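Local coordinates for fucolectin-related protein (Streptococcus pneumoniae, PDB 2WMF) that probably hydrolyses blood-group carbohydrate antigens of the host, as the catalytic module of a family 98 glycoside hydrolase, at residues 196-199 against 200-203; 329-332 against 333-336; 61-64 against 65-68; 131-134 against 135-139; 350-353 against 354-358. All blocks are in the same frame, centred on the assembly; numbering follows the deposited sequence.

All five contacts are local, each between neighbouring stretches of chain, so they follow one another in series and none nests in or crosses another. From the N terminus, contact 3 turns the chain out of helix 59-64 toward strand 74-79. Contact 4 lies on helix 130-139, between barrel strands 115-121 and 143-149. Contact 1 lies on helix 194-203, which leads to strand 207-212. These three belong to the outer layer of the eight-stranded parallel barrel. Contact 2 brings helix 328-334 to strand 337-340, beyond the barrel strands, and contact 5 folds a loop before strand 376-377. Both of these last two rest against helix 219-231, their nearest atoms about 9 Å apart.

Contact 1: residues 196-199 against 200-203; sequences FFEA and SQKY
Phe196, Phe197, Glu198 and Ala199 each give their carbonyl to the amide four residues on, Ser200 to Tyr203, in regular alpha-helical spacing. The Phe196 carbonyl is gripped twice, since Ser200 OG also donates to Phe196 O at 2.9 Å, from the face opposite to that used by Ser200 N. The hydroxyl then hangs over one face of the Phe196 ring, with OG 3.3 Å from CE2. One residue along, the Gln201 amide stacks on the Phe197 ring, the two planes 24° apart and OE1 offset toward the rim, 3.4 Å from Phe197 CE2. Glu198 turns its CG away from its own backbone N (chi1 167°) and bends at chi2, which brings OE1 within 2.7 Å of Lys202 NZ in a salt bridge made through the anti lone pair. A water donates to both Glu198 OE2 and Gln201 OE1, tying two acceptors that lie 4.0 Å apart. Phe196 meets Trp179 edge-to-face, while Ala199 and Tyr203 pack on helix 159-172. With a lysine at one oxygen and a water at the other, the exposed Glu198 carboxylate is probably kept ionised, and the same water links it to the amide lying on Phe197.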
loop_
_atom_site.group_PDB
_atom_site.type_symbol
_atom_site.label_atom_id
_atom_site.label_comp_id
_atom_site.label_asym_id
_atom_site.label_seq_id
_atom_site.Cartn_x
_atom_site.Cartn_y
_atom_site.Cartn_z
ATOM N N PHE A 196 7.441 7.051 23.466
ATOM C CA PHE A 196 7.103 7.164 22.056
ATOM C C PHE A 196 5.963 8.155 21.807
ATOM O O PHE A 196 5.991 8.898 20.814
ATOM C CB PHE A 196 6.826 5.805 21.404
ATOM C CG PHE A 196 6.876 5.884 19.920
ATOM C CD1 PHE A 196 8.101 6.015 19.276
ATOM C CD2 PHE A 196 5.721 5.914 19.142
ATOM C CE1 PHE A 196 8.182 6.152 17.911
ATOM C CE2 PHE A 196 5.804 6.078 17.769
ATOM C CZ PHE A 196 7.023 6.162 17.148
ATOM N N PHE A 197 4.961 8.175 22.685
ATOM C CA PHE A 197 3.870 9.155 22.576
ATOM C C PHE A 197 4.407 10.596 22.643
ATOM O O PHE A 197 4.062 11.454 21.793
ATOM C CB PHE A 197 2.784 8.867 23.602
ATOM C CG PHE A 197 1.626 9.824 23.566
ATOM C CD1 PHE A 197 0.807 9.922 22.443
ATOM C CD2 PHE A 197 1.299 10.589 24.680
ATOM C CE1 PHE A 197 -0.264 10.787 22.427
ATOM C CE2 PHE A 197 0.215 11.442 24.666
ATOM C CZ PHE A 197 -0.570 11.535 23.547
ATOM N N GLU A 198 5.273 10.862 23.619
ATOM C CA GLU A 198 5.919 12.161 23.745
ATOM C C GLU A 198 6.757 12.495 22.493
ATOM O O GLU A 198 6.690 13.626 21.954
ATOM C CB GLU A 198 6.779 12.229 25.006
ATOM C CG GLU A 198 7.720 13.395 25.068
ATOM C CD GLU A 198 7.064 14.706 25.407
ATOM O OE1 GLU A 198 7.791 15.741 25.376
ATOM O OE2 GLU A 198 5.862 14.734 25.743
ATOM N N ALA A 199 7.581 11.547 22.048
ATOM C CA ALA A 199 8.397 11.775 20.823
ATOM C C ALA A 199 7.538 12.046 19.587
ATOM O O ALA A 199 7.912 12.848 18.721
ATOM C CB ALA A 199 9.369 10.620 20.582
ATOM N N SER A 200 6.408 11.343 19.491
ATOM C CA SER A 200 5.492 11.551 18.357
ATOM C C SER A 200 4.897 12.971 18.352
ATOM O O SER A 200 4.797 13.638 17.318
ATOM C CB SER A 200 4.383 10.493 18.334
ATOM O OG SER A 200 4.962 9.205 18.132
ATOM N N GLN A 201 4.515 13.435 19.522
ATOM C CA GLN A 201 3.966 14.767 19.652
ATOM C C GLN A 201 4.998 15.849 19.287
ATOM O O GLN A 201 4.639 16.920 18.730
ATOM C CB GLN A 201 3.488 14.983 21.084
ATOM C CG GLN A 201 2.247 14.221 21.426
ATOM C CD GLN A 201 1.849 14.405 22.871
ATOM O OE1 GLN A 201 2.468 13.839 23.793
ATOM N NE2 GLN A 201 0.813 15.146 23.078
ATOM N N LYS A 202 6.266 15.600 19.589
ATOM C CA LYS A 202 7.325 16.588 19.288
ATOM C C LYS A 202 7.768 16.510 17.826
ATOM O O LYS A 202 7.961 17.527 17.149
ATOM C CB LYS A 202 8.571 16.357 20.154
ATOM C CG LYS A 202 8.475 16.637 21.637
ATOM C CD LYS A 202 9.805 16.248 22.270
ATOM C CE LYS A 202 9.995 16.817 23.674
ATOM N NZ LYS A 202 10.364 15.745 24.686
ATOM N N TYR A 203 7.939 15.280 17.335
ATOM C CA TYR A 203 8.675 15.042 16.096
ATOM C C TYR A 203 7.805 14.434 15.011
ATOM O O TYR A 203 8.325 13.775 14.110
ATOM C CB TYR A 203 9.896 14.144 16.365
ATOM C CG TYR A 203 10.824 14.667 17.439
ATOM C CD1 TYR A 203 11.361 15.951 17.352
ATOM C CD2 TYR A 203 11.161 13.878 18.548
ATOM C CE1 TYR A 203 12.220 16.440 18.344
ATOM C CE2 TYR A 203 11.994 14.369 19.540
ATOM C CZ TYR A 203 12.523 15.639 19.429
ATOM O OH TYR A 203 13.378 16.113 20.437
HETATM O O HOH W 1 3.501 13.195 26.214
#

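Contact 2: residues 329-332 against 333-336; sequences EEVV and NRTK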
loop_
_atom_site.group_PDB
_atom_site.type_symbol
_atom_site.label_atom_id
_atom_site.label_comp_id
_atom_site.label_asym_id
_atom_site.label_seq_id
_atom_site.Cartn_x
_atom_site.Cartn_y
_atom_site.Cartn_z
ATOM N N GLU A 329 -6.989 17.711 5.829
ATOM C CA GLU A 329 -8.227 18.460 6.025
ATOM C C GLU A 329 -9.392 17.884 5.188
ATOM O O GLU A 329 -10.528 17.850 5.645
ATOM C CB GLU A 329 -8.001 19.968 5.789
ATOM C CG GLU A 329 -7.581 20.338 4.409
ATOM C CD GLU A 329 -6.064 20.373 4.173
ATOM O OE1 GLU A 329 -5.267 19.767 4.906
ATOM O OE2 GLU A 329 -5.653 21.010 3.186
ATOM N N GLU A 330 -9.077 17.361 4.005
ATOM C CA GLU A 330 -10.119 16.677 3.189
ATOM C C GLU A 330 -10.638 15.402 3.912
ATOM O O GLU A 330 -11.842 15.122 3.914
ATOM C CB GLU A 330 -9.607 16.317 1.802
ATOM C CG GLU A 330 -9.443 17.484 0.827
ATOM C CD GLU A 330 -8.749 16.981 -0.440
ATOM O OE1 GLU A 330 -9.537 16.439 -1.229
ATOM O OE2 GLU A 330 -7.473 17.035 -0.587
ATOM N N VAL A 331 -9.712 14.637 4.483
ATOM C CA VAL A 331 -10.097 13.460 5.259
ATOM C C VAL A 331 -10.886 13.854 6.495
ATOM O O VAL A 331 -11.966 13.309 6.731
ATOM C CB VAL A 331 -8.907 12.557 5.543
ATOM C CG1 VAL A 331 -9.319 11.322 6.359
ATOM C CG2 VAL A 331 -8.269 12.114 4.229
ATOM N N VAL A 332 -10.406 14.831 7.253
ATOM C CA VAL A 332 -11.188 15.323 8.398
ATOM C C VAL A 332 -12.607 15.737 7.960
ATOM O O VAL A 332 -13.627 15.331 8.547
ATOM C CB VAL A 332 -10.454 16.471 9.137
ATOM C CG1 VAL A 332 -11.417 17.217 10.082
ATOM C CG2 VAL A 332 -9.231 15.894 9.861
ATOM N N ASN A 333 -12.693 16.494 6.878
ATOM C CA ASN A 333 -13.975 17.100 6.529
ATOM C C ASN A 333 -15.021 16.126 5.993
ATOM O O ASN A 333 -16.225 16.368 6.154
ATOM C CB ASN A 333 -13.773 18.329 5.670
ATOM C CG ASN A 333 -13.257 19.507 6.523
ATOM O OD1 ASN A 333 -13.695 19.658 7.671
ATOM N ND2 ASN A 333 -12.327 20.283 6.015
ATOM N N ARG A 334 -14.586 14.989 5.463
ATOM C CA ARG A 334 -15.516 13.949 5.002
ATOM C C ARG A 334 -15.916 12.964 6.118
ATOM O O ARG A 334 -16.783 12.103 5.914
ATOM C CB ARG A 334 -14.896 13.175 3.825
ATOM C CG ARG A 334 -13.935 12.091 4.283
ATOM C CD ARG A 334 -13.101 11.555 3.164
ATOM N NE ARG A 334 -12.210 10.504 3.631
ATOM C CZ ARG A 334 -11.310 9.868 2.885
ATOM N NH1 ARG A 334 -11.136 10.193 1.618
ATOM N NH2 ARG A 334 -10.607 8.889 3.446
ATOM N N THR A 335 -15.277 13.080 7.286
ATOM C CA THR A 335 -15.475 12.104 8.366
ATOM C C THR A 335 -16.730 12.439 9.160
ATOM O O THR A 335 -16.817 13.489 9.781
ATOM C CB THR A 335 -14.213 12.027 9.271
ATOM O OG1 THR A 335 -13.063 11.621 8.487
ATOM C CG2 THR A 335 -14.400 11.027 10.400
ATOM N N LYS A 336 -17.704 11.533 9.136
ATOM C CA LYS A 336 -18.950 11.719 9.890
ATOM C C LYS A 336 -18.955 11.071 11.283
ATOM O O LYS A 336 -19.773 11.430 12.141
ATOM C CB LYS A 336 -20.140 11.194 9.090
ATOM C CG LYS A 336 -20.266 11.698 7.644
ATOM C CD LYS A 336 -20.347 13.172 7.533
ATOM C CE LYS A 336 -20.404 13.543 6.042
ATOM N NZ LYS A 336 -20.564 15.013 5.845
HETATM O O HOH W 2 -15.291 15.558 10.625
#
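Arg334 lies alongside Val331, the two side chains pointing the same way. CB starts 3.6 Å from Glu330 O, the acceptor of the Arg334 backbone N-H. CG sits between the backbone N and the carbonyl carbon (chi1 82°), which swings it over the helix backbone to 3.4 Å from Val331 O. From there the chain runs straight out: CD and NE pass Val331 CA, and the guanidinium lays one face on the valine, with CG2 4.0 Å above its centre. NH2 reaches the other methyl, CG1, while NH1 donates to Thr284 O outside the helix. Thr335 serves the carbonyls that the helix leaves behind. Its OG1 donates to Val331 O at 2.7 Å, coming from above the carbonyl plane, and its backbone N donates to Val332 O at 3.1 Å. A water bridges Val332 O and Thr335 O. Val331 itself is covered by Trp230 and Leu231 of helix 219-231. A hydroxyl, an amide and a water thus take up Val331 O and Val332 O near the helix end as the chain heads for strand 337-340, and the arginine's charge is carried on an aliphatic surface to a backbone acceptor.

Contact 3: residues 61-64 against 65-68; sequences GAWE and AIPE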
loop_
_atom_site.group_PDB
_atom_site.type_symbol
_atom_site.label_atom_id
_atom_site.label_comp_id
_atom_site.label_asym_id
_atom_site.label_seq_id
_atom_site.Cartn_x
_atom_site.Cartn_y
_atom_site.Cartn_z
ATOM N N GLY A 61 21.610 -0.623 -10.508
ATOM C CA GLY A 61 20.480 -1.199 -11.232
ATOM C C GLY A 61 19.126 -0.858 -10.622
ATOM O O GLY A 61 18.144 -0.662 -11.353
ATOM N N ALA A 62 19.088 -0.801 -9.304
ATOM C CA ALA A 62 17.857 -0.440 -8.587
ATOM C C ALA A 62 17.424 0.971 -8.987
ATOM O O ALA A 62 16.247 1.229 -9.232
ATOM C CB ALA A 62 18.058 -0.517 -7.080
ATOM N N TRP A 63 18.370 1.923 -8.987
ATOM C CA TRP A 63 18.002 3.304 -9.324
ATOM C C TRP A 63 17.701 3.420 -10.825
ATOM O O TRP A 63 16.777 4.137 -11.233
ATOM C CB TRP A 63 19.085 4.262 -8.854
ATOM C CG TRP A 63 18.670 5.688 -8.786
ATOM C CD1 TRP A 63 19.297 6.726 -9.393
ATOM C CD2 TRP A 63 17.617 6.255 -8.002
ATOM N NE1 TRP A 63 18.676 7.914 -9.062
ATOM C CE2 TRP A 63 17.637 7.646 -8.214
ATOM C CE3 TRP A 63 16.645 5.720 -7.153
ATOM C CZ2 TRP A 63 16.715 8.515 -7.611
ATOM C CZ3 TRP A 63 15.717 6.568 -6.570
ATOM C CH2 TRP A 63 15.756 7.953 -6.799
ATOM N N GLU A 64 18.416 2.661 -11.655
ATOM C CA GLU A 64 18.066 2.583 -13.091
ATOM C C GLU A 64 16.637 2.101 -13.336
ATOM O O GLU A 64 16.003 2.515 -14.307
ATOM C CB GLU A 64 19.072 1.733 -13.870
ATOM C CG GLU A 64 20.417 2.459 -13.984
ATOM C CD GLU A 64 21.526 1.641 -14.600
ATOM O OE1 GLU A 64 21.326 0.412 -14.806
ATOM O OE2 GLU A 64 22.620 2.229 -14.863
ATOM N N ALA A 65 16.130 1.273 -12.434
ATOM C CA ALA A 65 14.784 0.712 -12.562
ATOM C C ALA A 65 13.666 1.736 -12.329
ATOM O O ALA A 65 12.514 1.522 -12.704
ATOM C CB ALA A 65 14.613 -0.473 -11.566
ATOM N N ILE A 66 14.007 2.846 -11.663
ATOM C CA ILE A 66 13.012 3.846 -11.258
ATOM C C ILE A 66 12.847 4.827 -12.426
ATOM O O ILE A 66 13.855 5.507 -12.834
ATOM C CB ILE A 66 13.419 4.617 -9.998
ATOM C CG1 ILE A 66 13.808 3.689 -8.831
ATOM C CG2 ILE A 66 12.324 5.619 -9.630
ATOM C CD1 ILE A 66 12.776 2.629 -8.405
ATOM N N PRO A 67 11.631 4.892 -13.006
ATOM C CA PRO A 67 11.470 5.813 -14.133
ATOM C C PRO A 67 11.813 7.251 -13.781
ATOM O O PRO A 67 11.678 7.670 -12.633
ATOM C CB PRO A 67 9.998 5.684 -14.492
ATOM C CG PRO A 67 9.584 4.374 -13.961
ATOM C CD PRO A 67 10.403 4.116 -12.739
ATOM N N GLU A 68 12.243 8.010 -14.787
ATOM C CA GLU A 68 12.716 9.363 -14.520
ATOM C C GLU A 68 11.665 10.272 -13.886
ATOM O O GLU A 68 12.003 11.085 -13.036
ATOM C CB GLU A 68 13.242 9.989 -15.794
ATOM C CG GLU A 68 14.614 9.483 -16.193
ATOM C CD GLU A 68 15.684 9.482 -15.087
ATOM O OE1 GLU A 68 15.995 10.566 -14.493
ATOM O OE2 GLU A 68 16.241 8.383 -14.868
#
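Trp63 meets Ile66 through the benzo part of its indole: Ile66 CG1 comes obliquely, 3.9 Å from Trp63 CE3. The same indole makes a cation-pi contact with Lys71 and packs on Ala74 and Ile76 of strand 74-79. The setting is the first crossover of the (beta/alpha)8 barrel, where helix 59-64 joins strand 39-45 to strand 74-79. Trp63 CG is anti to the backbone N (chi1 -164°), a torsion that carries the indole along the helix toward the residue three places on. The helix ends here. Ala65 N donates to Gly61 O at 3.0 Å and shares a weak bond with Ala62 O, and then the spacing shortens: Ile66 N bonds Trp63 O at 3.1 Å, from 62° above the carbonyl plane. Lys71 NZ is a second donor to Trp63 O and also takes Ile66 O, so the lysine that faces the indole helps to close the turn behind it. Glu64 points its carboxylate back to a salt bridge with Lys60. The Ala65 methyl lies against the last-turn carbonyls, CB 3.3 Å from Ala62 O. That oxygen has another apolar neighbour as well: Ile66 CG1 lies 3.5 Å from Ala62 O, bringing the isoleucine in against the helix backbone.

Contact 4: residues 131-134 against 135-139; sequences EWLD and EQFQK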
loop_
_atom_site.group_PDB
_atom_site.type_symbol
_atom_site.label_atom_id
_atom_site.label_comp_id
_atom_site.label_asym_id
_atom_site.label_seq_id
_atom_site.Cartn_x
_atom_site.Cartn_y
_atom_site.Cartn_z
ATOM N N GLU A 131 24.170 7.526 18.450
ATOM C CA GLU A 131 25.367 8.309 18.127
ATOM C C GLU A 131 25.998 7.914 16.757
ATOM O O GLU A 131 26.461 8.788 15.991
ATOM C CB GLU A 131 26.357 8.120 19.271
ATOM C CG GLU A 131 25.873 8.639 20.657
ATOM C CD GLU A 131 24.827 7.768 21.424
ATOM O OE1 GLU A 131 24.566 6.577 21.086
ATOM O OE2 GLU A 131 24.247 8.326 22.412
ATOM N N TRP A 132 26.020 6.612 16.447
ATOM C CA TRP A 132 26.508 6.124 15.162
ATOM C C TRP A 132 25.627 6.603 14.013
ATOM O O TRP A 132 26.113 7.046 12.974
ATOM C CB TRP A 132 26.623 4.591 15.145
ATOM C CG TRP A 132 27.066 3.997 13.837
ATOM C CD1 TRP A 132 28.344 3.708 13.446
ATOM C CD2 TRP A 132 26.223 3.626 12.729
ATOM N NE1 TRP A 132 28.345 3.167 12.189
ATOM C CE2 TRP A 132 27.065 3.120 11.710
ATOM C CE3 TRP A 132 24.836 3.667 12.505
ATOM C CZ2 TRP A 132 26.575 2.683 10.483
ATOM C CZ3 TRP A 132 24.362 3.243 11.298
ATOM C CH2 TRP A 132 25.210 2.733 10.306
ATOM N N LEU A 133 24.324 6.537 14.193
ATOM C CA LEU A 133 23.417 7.032 13.158
ATOM C C LEU A 133 23.604 8.550 12.919
ATOM O O LEU A 133 23.616 9.020 11.766
ATOM C CB LEU A 133 21.969 6.748 13.547
ATOM C CG LEU A 133 20.893 7.210 12.573
ATOM C CD1 LEU A 133 21.075 6.536 11.225
ATOM C CD2 LEU A 133 19.468 6.987 13.154
ATOM N N ASP A 134 23.723 9.296 14.025
ATOM C CA ASP A 134 23.968 10.755 13.996
ATOM C C ASP A 134 25.200 11.052 13.092
ATOM O O ASP A 134 25.137 11.889 12.187
ATOM C CB ASP A 134 24.148 11.255 15.432
ATOM C CG ASP A 134 24.291 12.772 15.542
ATOM O OD1 ASP A 134 25.193 13.330 14.891
ATOM O OD2 ASP A 134 23.462 13.374 16.246
ATOM N N GLU A 135 26.277 10.290 13.297
ATOM C CA GLU A 135 27.508 10.394 12.493
ATOM C C GLU A 135 27.241 10.128 11.027
ATOM O O GLU A 135 27.763 10.817 10.164
ATOM C CB GLU A 135 28.577 9.418 13.018
ATOM C CG GLU A 135 29.127 9.841 14.358
ATOM C CD GLU A 135 29.998 8.759 15.023
ATOM O OE1 GLU A 135 30.097 7.613 14.500
ATOM O OE2 GLU A 135 30.579 9.065 16.104
ATOM N N GLN A 136 26.416 9.125 10.735
ATOM C CA GLN A 136 26.119 8.821 9.359
ATOM C C GLN A 136 25.314 9.943 8.680
ATOM O O GLN A 136 25.596 10.268 7.531
ATOM C CB GLN A 136 25.444 7.446 9.186
ATOM C CG GLN A 136 26.121 6.265 9.884
ATOM C CD GLN A 136 27.658 6.327 9.838
ATOM O OE1 GLN A 136 28.262 6.449 8.750
ATOM N NE2 GLN A 136 28.290 6.282 11.011
ATOM N N PHE A 137 24.355 10.546 9.391
ATOM C CA PHE A 137 23.617 11.692 8.840
ATOM C C PHE A 137 24.564 12.873 8.542
ATOM O O PHE A 137 24.395 13.562 7.553
ATOM C CB PHE A 137 22.524 12.167 9.794
ATOM C CG PHE A 137 21.260 11.344 9.788
ATOM C CD1 PHE A 137 20.589 11.092 8.603
ATOM C CD2 PHE A 137 20.695 10.914 10.992
ATOM C CE1 PHE A 137 19.375 10.353 8.589
ATOM C CE2 PHE A 137 19.489 10.199 10.984
ATOM C CZ PHE A 137 18.831 9.924 9.765
ATOM N N GLN A 138 25.548 13.075 9.411
ATOM C CA GLN A 138 26.496 14.175 9.208
ATOM C C GLN A 138 27.290 13.957 7.926
ATOM O O GLN A 138 27.579 14.901 7.186
ATOM C CB GLN A 138 27.465 14.269 10.381
ATOM C CG GLN A 138 26.860 14.720 11.657
ATOM C CD GLN A 138 27.906 14.733 12.767
ATOM O OE1 GLN A 138 28.939 15.414 12.624
ATOM N NE2 GLN A 138 27.678 13.962 13.859
ATOM N N LYS A 139 27.683 12.723 7.684
ATOM C CA LYS A 139 28.580 12.407 6.596
ATOM C C LYS A 139 27.916 12.254 5.230
ATOM O O LYS A 139 28.533 12.547 4.201
ATOM C CB LYS A 139 29.340 11.150 6.950
ATOM C CG LYS A 139 30.354 10.767 5.879
ATOM C CD LYS A 139 31.488 9.931 6.411
ATOM C CE LYS A 139 32.507 9.702 5.288
ATOM N NZ LYS A 139 33.631 8.854 5.774
#
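Gln136 lies across one face of the Trp132 indole. Its CG sits 3.5 Å from the centroid of the six-membered ring, only 6° off the normal, a clear CH-pi contact. Beyond it the amide turns over the pyrrole part, NE2 3.3 Å above the indole plane, with amide and ring planes 28° apart. A bend at chi2 (-38°) folds the chain back so that NE2 also donates to Trp132 O at 3.0 Å. Gln136 N uses the same carbonyl from its opposite face, so Trp132 O holds two donors and the glutamine amide is fixed both by its hydrogen bond and by the ring beneath it. On another side of the helix Leu133 CG meets the Phe137 ring at CE2, 3.7 Å away. Asp134 and Gln138 make a third pair: Gln138 NE2 donates to Asp134 OD1 at 2.8 Å, nearly along the C-O axis, the carboxylate and amide standing almost perpendicular. The aspartate is positioned from further out as well, OD1 by the hydroxyl of Tyr173 and OD2 by a salt bridge to Lys172, an environment that probably keeps it ionised. The helix, 130-139, is the connection in the beta-alpha-beta unit between strands 115-121 and 143-149 of the barrel. Leu133, Gln136 and Phe137 press on Leu143 of the following strand, while Trp132 faces helix 95-111 and Asp134 and Phe137 face Val169 of helix 159-172.

Contact 5: residues 350-353 against 354-358; sequences NGFY and QGLYS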
loop_
_atom_site.group_PDB
_atom_site.type_symbol
_atom_site.label_atom_id
_atom_site.label_comp_id
_atom_site.label_asym_id
_atom_site.label_seq_id
_atom_site.Cartn_x
_atom_site.Cartn_y
_atom_site.Cartn_z
ATOM N N ASN A 350 -13.769 -7.605 17.755
ATOM C CA ASN A 350 -13.345 -8.318 16.541
ATOM C C ASN A 350 -14.406 -8.629 15.438
ATOM O O ASN A 350 -13.997 -8.852 14.269
ATOM C CB ASN A 350 -12.842 -9.723 16.971
ATOM C CG ASN A 350 -11.529 -9.698 17.799
ATOM O OD1 ASN A 350 -11.016 -8.636 18.165
ATOM N ND2 ASN A 350 -10.988 -10.906 18.095
ATOM N N GLY A 351 -15.704 -8.418 15.631
ATOM C CA GLY A 351 -16.548 -7.983 14.480
ATOM C C GLY A 351 -16.933 -6.612 14.017
ATOM O O GLY A 351 -17.937 -6.474 13.287
ATOM N N PHE A 352 -16.162 -5.602 14.392
ATOM C CA PHE A 352 -16.601 -4.246 14.140
ATOM C C PHE A 352 -16.876 -3.986 12.656
ATOM O O PHE A 352 -17.821 -3.283 12.335
ATOM C CB PHE A 352 -15.587 -3.221 14.676
ATOM C CG PHE A 352 -16.047 -1.789 14.527
ATOM C CD1 PHE A 352 -17.000 -1.229 15.409
ATOM C CD2 PHE A 352 -15.559 -1.005 13.508
ATOM C CE1 PHE A 352 -17.409 0.089 15.250
ATOM C CE2 PHE A 352 -15.972 0.290 13.343
ATOM C CZ PHE A 352 -16.886 0.860 14.215
ATOM N N TYR A 353 -15.996 -4.464 11.767
ATOM C CA TYR A 353 -16.096 -4.060 10.374
ATOM C C TYR A 353 -17.096 -4.906 9.560
ATOM O O TYR A 353 -17.466 -4.551 8.423
ATOM C CB TYR A 353 -14.708 -4.075 9.729
ATOM C CG TYR A 353 -13.782 -3.076 10.405
ATOM C CD1 TYR A 353 -13.791 -1.738 10.027
ATOM C CD2 TYR A 353 -12.938 -3.449 11.442
ATOM C CE1 TYR A 353 -12.963 -0.811 10.641
ATOM C CE2 TYR A 353 -12.120 -2.516 12.084
ATOM C CZ TYR A 353 -12.155 -1.203 11.694
ATOM O OH TYR A 353 -11.318 -0.308 12.307
ATOM N N GLN A 354 -17.581 -5.983 10.163
ATOM C CA GLN A 354 -18.638 -6.820 9.526
ATOM C C GLN A 354 -19.907 -5.998 9.326
ATOM O O GLN A 354 -20.291 -5.166 10.174
ATOM C CB GLN A 354 -18.941 -7.998 10.419
ATOM C CG GLN A 354 -17.783 -8.909 10.631
ATOM C CD GLN A 354 -17.611 -9.906 9.524
ATOM O OE1 GLN A 354 -18.472 -10.050 8.645
ATOM N NE2 GLN A 354 -16.499 -10.632 9.566
ATOM N N GLY A 355 -20.563 -6.177 8.194
ATOM C CA GLY A 355 -21.712 -5.344 7.874
ATOM C C GLY A 355 -21.475 -3.937 7.441
ATOM O O GLY A 355 -22.388 -3.284 6.947
ATOM N N LEU A 356 -20.243 -3.456 7.621
ATOM C CA LEU A 356 -19.872 -2.112 7.214
ATOM C C LEU A 356 -19.058 -2.176 5.969
ATOM O O LEU A 356 -19.553 -1.858 4.875
ATOM C CB LEU A 356 -19.104 -1.337 8.332
ATOM C CG LEU A 356 -19.926 -0.945 9.525
ATOM C CD1 LEU A 356 -18.990 -0.460 10.661
ATOM C CD2 LEU A 356 -21.009 0.076 9.086
ATOM N N TYR A 357 -17.811 -2.634 6.081
ATOM C CA TYR A 357 -16.972 -2.584 4.920
ATOM C C TYR A 357 -15.855 -3.577 4.760
ATOM O O TYR A 357 -15.133 -3.529 3.761
ATOM C CB TYR A 357 -16.470 -1.194 4.728
ATOM C CG TYR A 357 -15.475 -0.607 5.713
ATOM C CD1 TYR A 357 -14.131 -0.922 5.661
ATOM C CD2 TYR A 357 -15.867 0.373 6.615
ATOM C CE1 TYR A 357 -13.207 -0.318 6.550
ATOM C CE2 TYR A 357 -14.939 0.988 7.489
ATOM C CZ TYR A 357 -13.623 0.652 7.410
ATOM O OH TYR A 357 -12.722 1.293 8.225
ATOM N N SER A 358 -15.713 -4.494 5.711
ATOM C CA SER A 358 -14.820 -5.629 5.511
ATOM C C SER A 358 -15.433 -6.853 6.176
ATOM O O SER A 358 -15.624 -6.886 7.412
ATOM C CB SER A 358 -13.410 -5.407 6.098
ATOM O OG SER A 358 -12.610 -6.576 5.877
HETATM O O HOH W 3 -15.852 -11.108 12.461
#
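A type I beta turn from Gly351 to Gln354, closed by Gln354 N donating to Gly351 O at 3.2 Å, lies within the long loop between strands 337-340 and 376-377. Its continuation curls round one oxygen. Tyr353 O accepts from three backbone amides: Leu356 N (3.1 Å) and Ser358 N (3.2 Å) reach it from opposite faces of its carbonyl plane, while Tyr357 N lies in that plane at 3.0 Å. Gly355, at positive phi, carries the chain round this ring of donors. The curl sets Tyr353 and Tyr357 side by side, their side chains pointing the same way. The edge of Tyr353 is turned to the face of Tyr357 in an offset edge-to-face pair, the planes at 64° and the centroids 5.2 Å apart. Tyr353 CD1 lies 3.5 Å from Tyr357 CZ, and Tyr357 OH comes closer still, 3.2 Å from Tyr353 CE1 at the ring edge. Tyr357 reaches this place with CG between its backbone N and carbonyl carbon (chi1 69°). Leu356 CD1 sits over one face of the Phe352 ring, 4.1 Å from Phe352 CE2. Both phenols are held beyond the loop: Tyr353 OH bonds Ser224 OG, and Tyr357 OH bonds Leu374 N. The tyrosine pair thus lies against helix 219-231, with Ala220 touching both Tyr353 and Ser358, while Leu356 packs on Lys406 and Leu410 of helix 406-413.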